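Local structure of DNA mismatch repair protein MLH3 (Saccharomyces cerevisiae S288C, 6RMN) at residues Arg76-Cys81 / Lys122-Met127. The protein acts in DNA mismatch repair, correcting insertion-deletion loops as a component of the MutLbeta heterodimer, and is represented here by its C-terminal, zinc-binding part. Numbering follows the deposited sequence.
Sequences RDLKDC and KTLPEM
The shortest backbone bond runs from L78 N to K122 O, 2.7 Å and nearly straight (172° at the hydrogen); D77 CA adds a longer C-H...O contact to the same oxygen. Two residues along, R76 and L124 form an antiparallel hydrogen-bonded pair: L124 N gives a sound bond of 3.0 Å to R76 O, while the return bond from R76 N to L124 O is bent and weak. Between them D77 and T123 make a non-hydrogen-bonded pair, where D77 OD1 meets the methyl CG2 of T123 at 3.5 Å; the hydroxyl OG1 of T123 is hydrogen-bonded to G104 O. Leucines suit the side turned to helix 126-132, where L78 CD2 touches L124 CD1 at 3.7 Å and both side chains pack against Y132. At the exposed end R76, bent at chi2 (70°) and chi3, brings one face of its guanidinium against the E126 carboxylate, the planes 44° apart. E126 OE2 sits over the centre of that face and E126 OE1 lies 2.8 Å from R76 NH2, a salt bridge of charge alone, since no N-H points at the oxygen. K122 and T123 both face G106, a classic beta bulge in the central strand of an antiparallel sheet, which short strand 76-77 joins at this end.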
loop_
_atom_site.group_PDB
_atom_site.type_symbol
_atom_site.label_atom_id
_atom_site.label_comp_id
_atom_site.label_asym_id
_atom_site.label_seq_id
_atom_site.Cartn_x
_atom_site.Cartn_y
_atom_site.Cartn_z
ATOM N N ARG B 76 -14.767 6.102 -43.034
ATOM C CA ARG B 76 -14.245 5.297 -44.143
ATOM C C ARG B 76 -15.334 4.973 -45.183
ATOM O O ARG B 76 -16.384 4.421 -44.833
ATOM C CB ARG B 76 -13.573 4.012 -43.587
ATOM C CG ARG B 76 -13.019 3.019 -44.629
ATOM C CD ARG B 76 -11.789 3.507 -45.382
ATOM N NE ARG B 76 -10.543 3.241 -44.662
ATOM C CZ ARG B 76 -9.895 4.136 -43.923
ATOM N NH1 ARG B 76 -10.372 5.369 -43.789
ATOM N NH2 ARG B 76 -8.764 3.807 -43.312
ATOM N N ASP B 77 -15.071 5.322 -46.465
ATOM C CA ASP B 77 -15.974 5.083 -47.595
ATOM C C ASP B 77 -16.160 3.585 -47.824
ATOM O O ASP B 77 -15.185 2.837 -47.907
ATOM C CB ASP B 77 -15.457 5.762 -48.876
ATOM C CG ASP B 77 -15.807 7.232 -49.031
ATOM O OD1 ASP B 77 -17.004 7.586 -48.863
ATOM O OD2 ASP B 77 -14.897 8.024 -49.361
ATOM N N LEU B 78 -17.420 3.158 -47.896
ATOM C CA LEU B 78 -17.844 1.773 -48.063
ATOM C C LEU B 78 -18.562 1.570 -49.406
ATOM O O LEU B 78 -19.391 2.397 -49.809
ATOM C CB LEU B 78 -18.751 1.407 -46.874
ATOM C CG LEU B 78 -19.309 -0.009 -46.750
ATOM C CD1 LEU B 78 -18.203 -1.047 -46.551
ATOM C CD2 LEU B 78 -20.251 -0.077 -45.585
ATOM N N LYS B 79 -18.228 0.465 -50.093
ATOM C CA LYS B 79 -18.796 0.111 -51.396
ATOM C C LYS B 79 -19.703 -1.118 -51.298
ATOM O O LYS B 79 -19.483 -1.973 -50.433
ATOM C CB LYS B 79 -17.668 -0.140 -52.422
ATOM C CG LYS B 79 -18.064 0.174 -53.865
ATOM C CD LYS B 79 -16.983 -0.235 -54.862
ATOM C CE LYS B 79 -17.433 -0.036 -56.293
ATOM N NZ LYS B 79 -16.358 -0.371 -57.266
ATOM N N ASP B 80 -20.714 -1.200 -52.210
ATOM C CA ASP B 80 -21.675 -2.305 -52.369
ATOM C C ASP B 80 -22.266 -2.793 -51.038
ATOM O O ASP B 80 -22.147 -3.972 -50.676
ATOM C CB ASP B 80 -21.041 -3.465 -53.179
ATOM C CG ASP B 80 -22.034 -4.437 -53.802
ATOM O OD1 ASP B 80 -22.903 -3.984 -54.595
ATOM O OD2 ASP B 80 -21.932 -5.653 -53.517
ATOM N N CYS B 81 -22.865 -1.855 -50.297
ATOM C CA CYS B 81 -23.499 -2.115 -49.013
ATOM C C CYS B 81 -24.898 -1.516 -49.044
ATOM O O CYS B 81 -25.091 -0.326 -48.773
ATOM C CB CYS B 81 -22.661 -1.568 -47.861
ATOM S SG CYS B 81 -23.231 -2.074 -46.215
ATOM N N LYS B 122 -22.996 4.485 -47.301
ATOM C CA LYS B 122 -21.877 5.128 -47.982
ATOM C C LYS B 122 -20.613 5.176 -47.124
ATOM O O LYS B 122 -19.536 4.863 -47.628
ATOM C CB LYS B 122 -22.278 6.528 -48.477
ATOM C CG LYS B 122 -23.335 6.487 -49.581
ATOM C CD LYS B 122 -23.571 7.845 -50.223
ATOM C CE LYS B 122 -24.390 7.722 -51.490
ATOM N NZ LYS B 122 -24.578 9.035 -52.164
ATOM N N THR B 123 -20.726 5.590 -45.851
ATOM C CA THR B 123 -19.574 5.686 -44.947
ATOM C C THR B 123 -19.836 5.004 -43.614
ATOM O O THR B 123 -20.975 4.960 -43.150
ATOM C CB THR B 123 -19.103 7.154 -44.719
ATOM O OG1 THR B 123 -19.992 7.832 -43.830
ATOM C CG2 THR B 123 -18.921 7.951 -46.013
ATOM N N LEU B 124 -18.761 4.502 -42.989
ATOM C CA LEU B 124 -18.778 3.882 -41.666
ATOM C C LEU B 124 -17.520 4.270 -40.909
ATOM O O LEU B 124 -16.475 4.351 -41.542
ATOM C CB LEU B 124 -18.839 2.350 -41.772
ATOM C CG LEU B 124 -20.188 1.683 -42.067
ATOM C CD1 LEU B 124 -20.040 0.173 -41.947
ATOM C CD2 LEU B 124 -21.288 2.163 -41.106
ATOM N N PRO B 125 -17.550 4.479 -39.569
ATOM C CA PRO B 125 -16.290 4.763 -38.855
ATOM C C PRO B 125 -15.423 3.499 -38.798
ATOM O O PRO B 125 -15.953 2.402 -38.982
ATOM C CB PRO B 125 -16.759 5.197 -37.467
ATOM C CG PRO B 125 -18.057 4.509 -37.270
ATOM C CD PRO B 125 -18.698 4.411 -38.637
ATOM N N GLU B 126 -14.111 3.645 -38.591
ATOM C CA GLU B 126 -13.159 2.522 -38.566
ATOM C C GLU B 126 -13.534 1.386 -37.585
ATOM O O GLU B 126 -13.437 0.222 -37.966
ATOM C CB GLU B 126 -11.722 3.014 -38.324
ATOM C CG GLU B 126 -11.146 3.791 -39.504
ATOM C CD GLU B 126 -10.604 2.950 -40.648
ATOM O OE1 GLU B 126 -9.363 2.810 -40.746
ATOM O OE2 GLU B 126 -11.417 2.438 -41.451
ATOM N N MET B 127 -13.991 1.721 -36.364
ATOM C CA MET B 127 -14.441 0.760 -35.346
ATOM C C MET B 127 -15.527 -0.134 -35.926
ATOM O O MET B 127 -15.434 -1.358 -35.820
ATOM C CB MET B 127 -15.101 1.490 -34.168
ATOM C CG MET B 127 -14.177 2.024 -33.135
ATOM S SD MET B 127 -15.221 3.008 -32.018
ATOM C CE MET B 127 -14.137 4.438 -31.762
#